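Local structure of transcription termination factor NusA (Planctomyces limnophilus, 4MTN) at residues Leu349-Leu354 and Glu381-Arg386; Glu196-Ala201 and Val248-Ser253; Phe102-Gln107 and Ile129-Ala134. The protein probably takes part in both termination and antitermination of transcription, acting as a monomer that binds core RNA polymerase and nascent RNA. All coordinates share one frame; numbering follows the deposited sequence.

In the fold
The three contacts lie in series along an elongated chain, and each belongs to a different module. Interaction 3 comes first, where helix 87-105 meets a loop of the S1 domain. Interaction 2 follows in a KH domain, between the end of strand 244-249 and strand 195-203. Interaction 1 comes last, joining helices 351-355 and 370-399 in the helix-hairpin-helix region. None touches another: the nearest atoms of interactions 2 and 3 are about 17 Å apart, and those of interactions 1 and 2 about 21 Å. The centres of interactions 1 and 3 are about 49 Å apart, on opposite sides of the chain's centre.

Interaction 1: Leu349-Leu354 and Glu381-Arg386; sequences LSFEDL and ERESER
Phe-351, of the segment 349-354, lies against Ser-384 and Glu-383 of the long helix 370-399. Its CB comes first, 4.0 Å from Ser-384 CB and slightly nearer the Ser-384 backbone N. At CG and CD1 the ring passes to Glu-383, whose CB is 3.7 Å from Phe-351 CD1. Farther out, CD2, CE1, CE2 and CZ all have Glu-383 CG as their nearest partner, the closest approach being 3.5 Å from CE2. That methylene sits over the middle of one ring face, 3.4 Å from the centroid and 8° off the normal, a CH-pi contact. A bend at the second torsion of Glu-383 (chi2 55°) lets CG lie on the ring while the carboxylate points outward from the face. Beside this apolar contact runs one polar link: Ser-384 OG donates to Glu-352 OE2 (2.7 Å), arriving from above the carboxylate plane rather than within it. Ala-328 of helix 316-330, Ile-332 and Ile-387 also touch Phe-351, which is buried. A short helix packed against a long one, with 20 of the 26 intervening residues helical, fits the helix-hairpin-helix domain assigned to this part of NusA.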
ATOM      1  N   LEU A 349      17.902  20.832 -15.096  1.00 64.65           N
ATOM      2  CA  LEU A 349      19.314  20.627 -15.401  1.00 65.41           C
ATOM      3  C   LEU A 349      19.510  19.746 -16.632  1.00 59.36           C
ATOM      4  O   LEU A 349      20.033  20.199 -17.649  1.00 61.59           O
ATOM      5  CB  LEU A 349      20.031  20.017 -14.196  1.00 67.23           C
ATOM      6  CG  LEU A 349      20.011  20.876 -12.930  1.00 71.64           C
ATOM      7  CD1 LEU A 349      20.631  20.132 -11.756  1.00 76.48           C
ATOM      8  CD2 LEU A 349      20.723  22.201 -13.170  1.00 71.18           C
ATOM      9  N   SER A 350      19.094  18.488 -16.532  1.00 52.71           N
ATOM     10  CA  SER A 350      19.239  17.550 -17.640  1.00 59.11           C
ATOM     11  C   SER A 350      18.100  17.694 -18.644  1.00 62.62           C
ATOM     12  O   SER A 350      17.184  18.494 -18.449  1.00 63.35           O
ATOM     13  CB  SER A 350      19.298  16.114 -17.117  1.00 59.19           C
ATOM     14  OG  SER A 350      18.093  15.760 -16.460  1.00 59.30           O
ATOM     15  N   PHE A 351      18.158  16.910 -19.717  1.00 65.61           N
ATOM     16  CA  PHE A 351      17.106  16.919 -20.728  1.00 64.23           C
ATOM     17  C   PHE A 351      15.910  16.101 -20.260  1.00 62.75           C
ATOM     18  O   PHE A 351      14.798  16.269 -20.759  1.00 62.11           O
ATOM     19  CB  PHE A 351      17.630  16.383 -22.062  1.00 50.57           C
ATOM     20  CG  PHE A 351      18.497  17.357 -22.807  1.00 55.68           C
ATOM     21  CD1 PHE A 351      17.932  18.324 -23.624  1.00 51.60           C
ATOM     22  CD2 PHE A 351      19.876  17.311 -22.690  1.00 58.70           C
ATOM     23  CE1 PHE A 351      18.725  19.224 -24.310  1.00 52.47           C
ATOM     24  CE2 PHE A 351      20.675  18.210 -23.374  1.00 60.69           C
ATOM     25  CZ  PHE A 351      20.098  19.167 -24.185  1.00 53.25           C
ATOM     26  N   GLU A 352      16.150  15.215 -19.298  1.00 65.32           N
ATOM     27  CA  GLU A 352      15.081  14.435 -18.687  1.00 66.63           C
ATOM     28  C   GLU A 352      14.117  15.354 -17.948  1.00 61.87           C
ATOM     29  O   GLU A 352      12.901  15.178 -18.014  1.00 60.08           O
ATOM     30  CB  GLU A 352      15.653  13.389 -17.725  1.00 74.54           C
ATOM     31  CG  GLU A 352      16.299  12.185 -18.399  1.00 84.55           C
ATOM     32  CD  GLU A 352      17.661  12.493 -18.999  1.00 94.77           C
ATOM     33  OE1 GLU A 352      18.166  13.618 -18.805  1.00 97.13           O
ATOM     34  OE2 GLU A 352      18.227  11.603 -19.669  1.00 97.19           O
ATOM     35  N   ASP A 353      14.674  16.338 -17.250  1.00 61.34           N
ATOM     36  CA  ASP A 353      13.877  17.290 -16.489  1.00 60.85           C
ATOM     37  C   ASP A 353      13.067  18.190 -17.412  1.00 58.98           C
ATOM     38  O   ASP A 353      11.951  18.591 -17.085  1.00 59.69           O
ATOM     39  CB  ASP A 353      14.774  18.141 -15.586  1.00 65.12           C
ATOM     40  CG  ASP A 353      15.680  17.302 -14.707  1.00 66.72           C
ATOM     41  OD1 ASP A 353      15.305  16.155 -14.384  1.00 68.00           O
ATOM     42  OD2 ASP A 353      16.768  17.791 -14.336  1.00 67.73           O
ATOM     43  N   LEU A 354      13.639  18.508 -18.568  1.00 59.15           N
ATOM     44  CA  LEU A 354      12.979  19.384 -19.525  1.00 57.63           C
ATOM     45  C   LEU A 354      11.860  18.656 -20.260  1.00 56.34           C
ATOM     46  O   LEU A 354      10.842  19.254 -20.603  1.00 53.93           O
ATOM     47  CB  LEU A 354      13.993  19.944 -20.525  1.00 50.82           C
ATOM     48  CG  LEU A 354      13.458  20.960 -21.536  1.00 51.44           C
ATOM     49  CD1 LEU A 354      12.728  22.089 -20.825  1.00 58.68           C
ATOM     50  CD2 LEU A 354      14.587  21.505 -22.396  1.00 52.10           C
ATOM     51  N   GLU A 381      13.100  14.990 -25.181  1.00 55.67           N
ATOM     52  CA  GLU A 381      12.857  13.552 -25.194  1.00 57.73           C
ATOM     53  C   GLU A 381      13.892  12.837 -26.056  1.00 56.23           C
ATOM     54  O   GLU A 381      14.460  11.825 -25.647  1.00 54.79           O
ATOM     55  CB  GLU A 381      11.446  13.247 -25.701  1.00 60.82           C
ATOM     56  CG  GLU A 381      10.340  13.631 -24.733  1.00 68.03           C
ATOM     57  CD  GLU A 381       8.955  13.386 -25.303  1.00 76.66           C
ATOM     58  OE1 GLU A 381       8.853  13.063 -26.504  1.00 81.12           O
ATOM     59  OE2 GLU A 381       7.969  13.519 -24.547  1.00 77.77           O
ATOM     60  N   ARG A 382      14.130  13.373 -27.250  1.00 57.15           N
ATOM     61  CA  ARG A 382      15.114  12.812 -28.168  1.00 58.22           C
ATOM     62  C   ARG A 382      16.523  12.878 -27.592  1.00 59.05           C
ATOM     63  O   ARG A 382      17.262  11.894 -27.619  1.00 58.99           O
ATOM     64  CB  ARG A 382      15.076  13.543 -29.512  1.00 58.32           C
ATOM     65  CG  ARG A 382      13.971  13.092 -30.447  1.00 50.42           C
ATOM     66  CD  ARG A 382      14.033  13.848 -31.766  1.00 54.05           C
ATOM     67  NE  ARG A 382      15.347  13.749 -32.397  1.00 51.11           N
ATOM     68  CZ  ARG A 382      15.709  12.771 -33.222  1.00 57.74           C
ATOM     69  NH1 ARG A 382      14.855  11.800 -33.517  1.00 58.45           N
ATOM     70  NH2 ARG A 382      16.924  12.763 -33.752  1.00 51.94           N
ATOM     71  N   GLU A 383      16.890  14.046 -27.074  1.00 57.79           N
ATOM     72  CA  GLU A 383      18.239  14.264 -26.569  1.00 57.79           C
ATOM     73  C   GLU A 383      18.513  13.431 -25.321  1.00 58.01           C
ATOM     74  O   GLU A 383      19.613  12.913 -25.145  1.00 58.75           O
ATOM     75  CB  GLU A 383      18.469  15.747 -26.278  1.00 57.87           C
ATOM     76  CG  GLU A 383      19.929  16.106 -26.069  1.00 66.26           C
ATOM     77  CD  GLU A 383      20.807  15.690 -27.235  1.00 71.34           C
ATOM     78  OE1 GLU A 383      20.350  15.781 -28.394  1.00 69.75           O
ATOM     79  OE2 GLU A 383      21.957  15.268 -26.990  1.00 75.28           O
ATOM     80  N   SER A 384      17.511  13.307 -24.457  1.00 57.65           N
ATOM     81  CA  SER A 384      17.627  12.447 -23.285  1.00 61.39           C
ATOM     82  C   SER A 384      17.814  10.999 -23.714  1.00 63.32           C
ATOM     83  O   SER A 384      18.606  10.261 -23.127  1.00 67.67           O
ATOM     84  CB  SER A 384      16.394  12.575 -22.392  1.00 62.46           C
ATOM     85  OG  SER A 384      16.290  11.472 -21.510  1.00 65.87           O
ATOM     86  N   GLU A 385      17.084  10.603 -24.750  1.00 63.66           N
ATOM     87  CA  GLU A 385      17.155   9.244 -25.270  1.00 67.58           C
ATOM     88  C   GLU A 385      18.507   8.964 -25.922  1.00 61.60           C
ATOM     89  O   GLU A 385      19.059   7.874 -25.774  1.00 60.25           O
ATOM     90  CB  GLU A 385      16.023   9.003 -26.270  1.00 77.47           C
ATOM     91  CG  GLU A 385      15.913   7.570 -26.759  1.00 89.50           C
ATOM     92  CD  GLU A 385      14.701   7.352 -27.643  1.00 99.60           C
ATOM     93  OE1 GLU A 385      13.889   8.292 -27.783  1.00102.69           O
ATOM     94  OE2 GLU A 385      14.559   6.242 -28.197  1.00102.04           O
ATOM     95  N   ARG A 386      19.035   9.951 -26.640  1.00 54.63           N
ATOM     96  CA  ARG A 386      20.319   9.799 -27.315  1.00 55.33           C
ATOM     97  C   ARG A 386      21.472   9.769 -26.318  1.00 59.58           C
ATOM     98  O   ARG A 386      22.441   9.036 -26.502  1.00 62.66           O
ATOM     99  CB  ARG A 386      20.541  10.925 -28.327  1.00 52.79           C
ATOM    100  CG  ARG A 386      21.779  10.725 -29.188  1.00 62.09           C
ATOM    101  CD  ARG A 386      22.122  11.963 -29.993  1.00 65.78           C
ATOM    102  NE  ARG A 386      23.271  11.738 -30.865  1.00 75.53           N
ATOM    103  CZ  ARG A 386      24.538  11.850 -30.477  1.00 82.99           C
ATOM    104  NH1 ARG A 386      24.824  12.186 -29.225  1.00 85.79           N
ATOM    105  NH2 ARG A 386      25.521  11.627 -31.339  1.00 86.21           N
TER

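Interaction 2: Glu196-Ala201 and Val248-Ser253; sequences EIRSLA and VRWNDS
Asp-252 OD1 is approached by two groups, the indole of Trp-250 and the guanidinium of Arg-198, and only the first of them forms a hydrogen bond. Trp-250 NE1 donates to OD1 over 3.3 Å, at an N-H...O angle of 142° and from above the carboxylate plane. Arg-198 NH2 stays 4.1 Å from the same oxygen, beyond a salt bridge, so at most a long-range attraction is likely.

The weight of the contact falls on Arg-198 and Trp-250, which cross at about a right angle. The arginine lies over one face of the indole. Its CB is 3.5 Å from Trp-250 CD2, and its CG makes a CH-pi contact 3.7 Å from the centroid of the five-membered ring. Bends at chi2 and chi3 then fold the chain back over the pyrrole side, where Trp-250 NE1 comes over one face of the guanidinium. The two planes are 45° apart, inclined and not stacked in parallel. NH1 and NH2 of Arg-198 both lie near Trp-250 NE1, but all are donors and no bond forms; NH1 is instead hydrogen-bonded to Ser-213 OG.

At the benzo end, Ser-199 CB reaches Trp-250 CZ3 at 3.8 Å, while its hydroxyl is engaged by Leu-305 O. Arg-198 and Ser-199 can both face the indole because they form a classic beta bulge opposite Ala-211, and Trp-250 also rests on Ala-211. Just beyond, Asn-251 OD1 accepts from Ser-253 N in an Asx turn that leads into helix 254-261. Strand 244-249 runs parallel to the middle strand 207-214, which is antiparallel to 195-203; this mixed three-stranded sheet is consistent with the type II KH fold, and the tryptophan bridges its two edges.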
ATOM      1  N   GLU A 196       2.205  11.431  17.989  1.00 51.28           N
ATOM      2  CA  GLU A 196       1.561  11.010  16.748  1.00 52.08           C
ATOM      3  C   GLU A 196       2.579  10.674  15.662  1.00 50.05           C
ATOM      4  O   GLU A 196       3.620  11.320  15.552  1.00 45.24           O
ATOM      5  CB  GLU A 196       0.609  12.097  16.245  1.00 59.65           C
ATOM      6  CG  GLU A 196      -0.568  12.366  17.168  1.00 70.97           C
ATOM      7  CD  GLU A 196      -1.474  13.464  16.650  1.00 78.84           C
ATOM      8  OE1 GLU A 196      -1.189  14.007  15.561  1.00 78.76           O
ATOM      9  OE2 GLU A 196      -2.470  13.786  17.330  1.00 87.56           O
ATOM     10  N   ILE A 197       2.270   9.660  14.858  1.00 48.20           N
ATOM     11  CA  ILE A 197       3.122   9.302  13.732  1.00 41.99           C
ATOM     12  C   ILE A 197       2.617   9.996  12.475  1.00 39.90           C
ATOM     13  O   ILE A 197       1.555   9.658  11.953  1.00 42.36           O
ATOM     14  CB  ILE A 197       3.153   7.780  13.503  1.00 40.19           C
ATOM     15  CG1 ILE A 197       3.619   7.059  14.770  1.00 31.07           C
ATOM     16  CG2 ILE A 197       4.052   7.435  12.329  1.00 34.71           C
ATOM     17  CD1 ILE A 197       3.503   5.555  14.691  1.00 36.26           C
ATOM     18  N   ARG A 198       3.379  10.977  12.002  1.00 40.08           N
ATOM     19  CA  ARG A 198       2.967  11.789  10.864  1.00 43.74           C
ATOM     20  C   ARG A 198       3.263  11.145   9.511  1.00 49.98           C
ATOM     21  O   ARG A 198       2.427  11.168   8.607  1.00 54.97           O
ATOM     22  CB  ARG A 198       3.636  13.161  10.941  1.00 44.33           C
ATOM     23  CG  ARG A 198       3.362  13.891  12.244  1.00 44.40           C
ATOM     24  CD  ARG A 198       1.877  14.146  12.427  1.00 44.58           C
ATOM     25  NE  ARG A 198       1.356  15.054  11.410  1.00 45.00           N
ATOM     26  CZ  ARG A 198       1.421  16.379  11.491  1.00 47.79           C
ATOM     27  NH1 ARG A 198       1.985  16.954  12.545  1.00 45.07           N
ATOM     28  NH2 ARG A 198       0.924  17.130  10.517  1.00 48.77           N
ATOM     29  N   SER A 199       4.453  10.567   9.376  1.00 47.06           N
ATOM     30  CA  SER A 199       4.892  10.028   8.094  1.00 45.20           C
ATOM     31  C   SER A 199       5.772   8.798   8.266  1.00 47.43           C
ATOM     32  O   SER A 199       6.502   8.675   9.250  1.00 45.62           O
ATOM     33  CB  SER A 199       5.641  11.099   7.298  1.00 45.37           C
ATOM     34  OG  SER A 199       6.037  10.611   6.028  1.00 44.97           O
ATOM     35  N   LEU A 200       5.706   7.890   7.296  1.00 51.61           N
ATOM     36  CA  LEU A 200       6.453   6.642   7.371  1.00 49.31           C
ATOM     37  C   LEU A 200       7.000   6.229   6.007  1.00 49.19           C
ATOM     38  O   LEU A 200       6.303   6.313   4.995  1.00 58.09           O
ATOM     39  CB  LEU A 200       5.568   5.532   7.934  1.00 53.51           C
ATOM     40  CG  LEU A 200       6.257   4.529   8.854  1.00 58.39           C
ATOM     41  CD1 LEU A 200       6.455   5.151  10.215  1.00 64.76           C
ATOM     42  CD2 LEU A 200       5.446   3.261   8.970  1.00 63.65           C
ATOM     43  N   ALA A 201       8.252   5.785   5.993  1.00 40.96           N
ATOM     44  CA  ALA A 201       8.894   5.306   4.773  1.00 38.43           C
ATOM     45  C   ALA A 201       9.633   4.004   5.058  1.00 39.48           C
ATOM     46  O   ALA A 201      10.526   3.966   5.904  1.00 49.36           O
ATOM     47  CB  ALA A 201       9.845   6.351   4.229  1.00 40.18           C
ATOM     48  N   VAL A 248      12.587  10.237  13.575  1.00 45.44           N
ATOM     49  CA  VAL A 248      12.968  11.641  13.481  1.00 46.26           C
ATOM     50  C   VAL A 248      11.791  12.557  13.796  1.00 47.40           C
ATOM     51  O   VAL A 248      10.671  12.095  14.019  1.00 42.99           O
ATOM     52  CB  VAL A 248      13.515  11.979  12.083  1.00 47.02           C
ATOM     53  CG1 VAL A 248      14.795  11.202  11.815  1.00 48.30           C
ATOM     54  CG2 VAL A 248      12.471  11.682  11.020  1.00 43.63           C
ATOM     55  N   ARG A 249      12.048  13.860  13.803  1.00 48.26           N
ATOM     56  CA  ARG A 249      11.028  14.833  14.172  1.00 54.89           C
ATOM     57  C   ARG A 249      10.304  15.368  12.944  1.00 54.25           C
ATOM     58  O   ARG A 249      10.934  15.797  11.977  1.00 45.98           O
ATOM     59  CB  ARG A 249      11.651  15.989  14.961  1.00 60.35           C
ATOM     60  CG  ARG A 249      10.636  16.938  15.579  1.00 68.54           C
ATOM     61  CD  ARG A 249      11.302  18.207  16.091  1.00 75.51           C
ATOM     62  NE  ARG A 249      12.261  17.940  17.160  1.00 79.45           N
ATOM     63  CZ  ARG A 249      12.038  18.194  18.445  1.00 80.02           C
ATOM     64  NH1 ARG A 249      10.885  18.729  18.829  1.00 78.96           N
ATOM     65  NH2 ARG A 249      12.969  17.919  19.349  1.00 78.91           N
ATOM     66  N   TRP A 250       8.976  15.336  12.986  1.00 53.49           N
ATOM     67  CA  TRP A 250       8.168  15.884  11.904  1.00 50.01           C
ATOM     68  C   TRP A 250       8.076  17.402  12.005  1.00 49.65           C
ATOM     69  O   TRP A 250       8.012  17.960  13.100  1.00 55.18           O
ATOM     70  CB  TRP A 250       6.763  15.277  11.912  1.00 52.76           C
ATOM     71  CG  TRP A 250       5.807  15.989  11.000  1.00 57.73           C
ATOM     72  CD1 TRP A 250       4.943  16.990  11.338  1.00 59.83           C
ATOM     73  CD2 TRP A 250       5.628  15.763   9.596  1.00 59.16           C
ATOM     74  NE1 TRP A 250       4.235  17.398  10.234  1.00 60.97           N
ATOM     75  CE2 TRP A 250       4.637  16.660   9.152  1.00 62.18           C
ATOM     76  CE3 TRP A 250       6.207  14.886   8.673  1.00 59.64           C
ATOM     77  CZ2 TRP A 250       4.212  16.706   7.825  1.00 62.91           C
ATOM     78  CZ3 TRP A 250       5.784  14.933   7.357  1.00 59.83           C
ATOM     79  CH2 TRP A 250       4.797  15.838   6.946  1.00 61.29           C
ATOM     80  N   ASN A 251       8.076  18.063  10.854  1.00 52.55           N
ATOM     81  CA  ASN A 251       7.887  19.505  10.793  1.00 57.33           C
ATOM     82  C   ASN A 251       7.161  19.898   9.511  1.00 59.04           C
ATOM     83  O   ASN A 251       7.325  19.254   8.475  1.00 59.99           O
ATOM     84  CB  ASN A 251       9.231  20.230  10.892  1.00 61.50           C
ATOM     85  CG  ASN A 251       9.078  21.699  11.242  1.00 67.83           C
ATOM     86  OD1 ASN A 251       8.324  22.430  10.600  1.00 71.20           O
ATOM     87  ND2 ASN A 251       9.791  22.138  12.273  1.00 69.06           N
ATOM     88  N   ASP A 252       6.353  20.951   9.589  1.00 60.92           N
ATOM     89  CA  ASP A 252       5.580  21.410   8.441  1.00 64.84           C
ATOM     90  C   ASP A 252       6.461  22.136   7.429  1.00 63.72           C
ATOM     91  O   ASP A 252       6.090  22.287   6.265  1.00 65.56           O
ATOM     92  CB  ASP A 252       4.437  22.319   8.897  1.00 71.61           C
ATOM     93  CG  ASP A 252       3.409  21.585   9.737  1.00 76.60           C
ATOM     94  OD1 ASP A 252       3.142  20.399   9.449  1.00 76.67           O
ATOM     95  OD2 ASP A 252       2.869  22.193  10.685  1.00 78.79           O
ATOM     96  N   SER A 253       7.628  22.584   7.881  1.00 63.59           N
ATOM     97  CA  SER A 253       8.583  23.254   7.007  1.00 64.21           C
ATOM     98  C   SER A 253       9.591  22.260   6.441  1.00 64.62           C
ATOM     99  O   SER A 253      10.113  21.414   7.166  1.00 66.64           O
ATOM    100  CB  SER A 253       9.310  24.369   7.760  1.00 65.18           C
ATOM    101  OG  SER A 253      10.354  24.917   6.970  1.00 70.00           O
TER

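Interaction 3: Phe102-Gln107 and Ile129-Ala134; sequences FDEYAQ and IGKAEA
The S1 domain of NusA, an OB-fold RNA-binding module, meets the end of the long helix 87-105 here, through the loop between strands 124-128 and 133-137. Tyr-105 and Glu-104 come from the helix, Ile-129 and Lys-131 from the loop. The tyrosine points its phenol end at the loop, and Ile-129 comes from the opposite direction, its CD1 3.4 Å from Tyr-105 CZ. Tyr-105 OH also lies beside the aliphatic start of Lys-131, 3.1 Å from CB, and makes no hydrogen bond across the contact. Glu-104 runs fully extended (chi1 179°, which sets CG opposite the backbone N) and crosses the lysine at about a right angle. Its OE1 and OE2 each lie 3.3 Å from Lys-131 CE, but a turn at the last torsion of the lysine leaves NZ 4.1 Å from OE1. Replacing Glu-104 with an alanine would probably leave the lysine charge without its nearby negative mate and its CD-CE segment freer to move. Tyr-105 also rests on Val-160 and Val-169 of the S1 domain. The helix and loop are thus joined by van der Waals packing and a loose charge attraction, without any hydrogen bond to fix the pairing.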
ATOM      1  N   PHE A 102     -16.494 -10.959   4.940  1.00 45.32           N
ATOM      2  CA  PHE A 102     -16.067  -9.786   4.188  1.00 37.32           C
ATOM      3  C   PHE A 102     -16.356  -8.511   4.973  1.00 40.96           C
ATOM      4  O   PHE A 102     -15.512  -7.623   5.059  1.00 36.43           O
ATOM      5  CB  PHE A 102     -16.755  -9.729   2.821  1.00 44.83           C
ATOM      6  CG  PHE A 102     -16.460  -8.472   2.047  1.00 44.89           C
ATOM      7  CD1 PHE A 102     -17.344  -7.405   2.065  1.00 39.31           C
ATOM      8  CD2 PHE A 102     -15.297  -8.358   1.306  1.00 44.21           C
ATOM      9  CE1 PHE A 102     -17.071  -6.249   1.360  1.00 40.28           C
ATOM     10  CE2 PHE A 102     -15.018  -7.204   0.597  1.00 39.09           C
ATOM     11  CZ  PHE A 102     -15.906  -6.148   0.624  1.00 39.76           C
ATOM     12  N   ASP A 103     -17.554  -8.429   5.545  1.00 42.71           N
ATOM     13  CA  ASP A 103     -17.978  -7.244   6.286  1.00 44.07           C
ATOM     14  C   ASP A 103     -17.066  -6.951   7.472  1.00 41.95           C
ATOM     15  O   ASP A 103     -16.769  -5.795   7.769  1.00 40.89           O
ATOM     16  CB  ASP A 103     -19.417  -7.408   6.774  1.00 46.88           C
ATOM     17  CG  ASP A 103     -20.421  -7.392   5.644  1.00 49.60           C
ATOM     18  OD1 ASP A 103     -20.136  -6.767   4.601  1.00 49.01           O
ATOM     19  OD2 ASP A 103     -21.498  -8.004   5.799  1.00 54.44           O
ATOM     20  N   GLU A 104     -16.627  -8.008   8.145  1.00 39.13           N
ATOM     21  CA  GLU A 104     -15.788  -7.870   9.329  1.00 40.50           C
ATOM     22  C   GLU A 104     -14.354  -7.482   8.978  1.00 45.72           C
ATOM     23  O   GLU A 104     -13.794  -6.553   9.559  1.00 54.50           O
ATOM     24  CB  GLU A 104     -15.795  -9.173  10.128  1.00 44.76           C
ATOM     25  CG  GLU A 104     -14.929  -9.147  11.373  1.00 53.91           C
ATOM     26  CD  GLU A 104     -14.908 -10.482  12.089  1.00 61.10           C
ATOM     27  OE1 GLU A 104     -15.533 -11.438  11.582  1.00 64.24           O
ATOM     28  OE2 GLU A 104     -14.267 -10.574  13.157  1.00 64.36           O
ATOM     29  N   TYR A 105     -13.771  -8.196   8.022  1.00 43.89           N
ATOM     30  CA  TYR A 105     -12.355  -8.044   7.697  1.00 43.82           C
ATOM     31  C   TYR A 105     -12.039  -6.833   6.817  1.00 46.45           C
ATOM     32  O   TYR A 105     -10.924  -6.310   6.863  1.00 47.11           O
ATOM     33  CB  TYR A 105     -11.845  -9.323   7.031  1.00 47.19           C
ATOM     34  CG  TYR A 105     -11.664 -10.463   8.008  1.00 53.73           C
ATOM     35  CD1 TYR A 105     -11.049 -10.254   9.235  1.00 52.72           C
ATOM     36  CD2 TYR A 105     -12.119 -11.742   7.714  1.00 58.71           C
ATOM     37  CE1 TYR A 105     -10.881 -11.282  10.138  1.00 51.46           C
ATOM     38  CE2 TYR A 105     -11.955 -12.782   8.615  1.00 57.40           C
ATOM     39  CZ  TYR A 105     -11.337 -12.543   9.825  1.00 54.66           C
ATOM     40  OH  TYR A 105     -11.167 -13.565  10.730  1.00 57.57           O
ATOM     41  N   ALA A 106     -13.007  -6.387   6.021  1.00 41.72           N
ATOM     42  CA  ALA A 106     -12.792  -5.234   5.147  1.00 40.12           C
ATOM     43  C   ALA A 106     -12.605  -3.947   5.947  1.00 47.32           C
ATOM     44  O   ALA A 106     -12.015  -2.983   5.457  1.00 50.84           O
ATOM     45  CB  ALA A 106     -13.944  -5.083   4.172  1.00 40.47           C
ATOM     46  N   GLN A 107     -13.113  -3.935   7.176  1.00 46.16           N
ATOM     47  CA  GLN A 107     -12.958  -2.783   8.056  1.00 47.38           C
ATOM     48  C   GLN A 107     -11.622  -2.843   8.789  1.00 45.59           C
ATOM     49  O   GLN A 107     -11.215  -1.883   9.441  1.00 50.21           O
ATOM     50  CB  GLN A 107     -14.105  -2.714   9.067  1.00 46.58           C
ATOM     51  CG  GLN A 107     -15.490  -2.838   8.460  1.00 36.95           C
ATOM     52  CD  GLN A 107     -16.591  -2.693   9.494  1.00 38.11           C
ATOM     53  OE1 GLN A 107     -16.550  -1.798  10.337  1.00 43.33           O
ATOM     54  NE2 GLN A 107     -17.579  -3.580   9.438  1.00 38.63           N
ATOM     55  N   ILE A 129      -6.575 -17.642  10.687  1.00 61.65           N
ATOM     56  CA  ILE A 129      -6.948 -16.706  11.739  1.00 59.61           C
ATOM     57  C   ILE A 129      -8.190 -17.213  12.470  1.00 64.43           C
ATOM     58  O   ILE A 129      -8.740 -16.540  13.339  1.00 66.88           O
ATOM     59  CB  ILE A 129      -7.180 -15.299  11.170  1.00 55.72           C
ATOM     60  CG1 ILE A 129      -8.331 -15.309  10.164  1.00 56.59           C
ATOM     61  CG2 ILE A 129      -5.904 -14.792  10.506  1.00 48.36           C
ATOM     62  CD1 ILE A 129      -8.333 -14.118   9.224  1.00 51.94           C
ATOM     63  N   GLY A 130      -8.622 -18.410  12.085  1.00 69.58           N
ATOM     64  CA  GLY A 130      -9.647 -19.161  12.789  1.00 73.02           C
ATOM     65  C   GLY A 130     -11.072 -18.939  12.323  1.00 75.90           C
ATOM     66  O   GLY A 130     -11.915 -19.823  12.470  1.00 84.61           O
ATOM     67  N   LYS A 131     -11.350 -17.769  11.760  1.00 73.28           N
ATOM     68  CA  LYS A 131     -12.612 -17.554  11.062  1.00 71.86           C
ATOM     69  C   LYS A 131     -12.508 -18.038   9.622  1.00 69.49           C
ATOM     70  O   LYS A 131     -13.426 -18.670   9.095  1.00 72.62           O
ATOM     71  CB  LYS A 131     -13.017 -16.083  11.107  1.00 74.75           C
ATOM     72  CG  LYS A 131     -13.518 -15.629  12.468  1.00 78.10           C
ATOM     73  CD  LYS A 131     -14.025 -14.199  12.426  1.00 78.44           C
ATOM     74  CE  LYS A 131     -14.678 -13.807  13.742  1.00 81.36           C
ATOM     75  NZ  LYS A 131     -15.874 -14.642  14.044  1.00 82.85           N
ATOM     76  N   ALA A 132     -11.377 -17.732   8.994  1.00 64.92           N
ATOM     77  CA  ALA A 132     -11.141 -18.076   7.598  1.00 62.74           C
ATOM     78  C   ALA A 132      -9.647 -18.140   7.303  1.00 61.01           C
ATOM     79  O   ALA A 132      -8.831 -17.647   8.081  1.00 56.88           O
ATOM     80  CB  ALA A 132     -11.820 -17.071   6.681  1.00 58.60           C
ATOM     81  N   GLU A 133      -9.293 -18.756   6.180  1.00 61.71           N
ATOM     82  CA  GLU A 133      -7.897 -18.848   5.768  1.00 60.35           C
ATOM     83  C   GLU A 133      -7.466 -17.601   5.002  1.00 53.95           C
ATOM     84  O   GLU A 133      -8.129 -17.180   4.055  1.00 54.61           O
ATOM     85  CB  GLU A 133      -7.671 -20.095   4.908  1.00 68.60           C
ATOM     86  CG  GLU A 133      -7.923 -21.408   5.634  1.00 78.86           C
ATOM     87  CD  GLU A 133      -6.865 -21.719   6.677  1.00 86.22           C
ATOM     88  OE1 GLU A 133      -5.766 -21.128   6.608  1.00 89.43           O
ATOM     89  OE2 GLU A 133      -7.132 -22.555   7.565  1.00 87.94           O
ATOM     90  N   ALA A 134      -6.351 -17.013   5.423  1.00 49.59           N
ATOM     91  CA  ALA A 134      -5.801 -15.842   4.752  1.00 46.63           C
ATOM     92  C   ALA A 134      -4.476 -16.195   4.087  1.00 56.09           C
ATOM     93  O   ALA A 134      -3.765 -17.089   4.545  1.00 60.37           O
ATOM     94  CB  ALA A 134      -5.617 -14.701   5.736  1.00 38.07           C
TER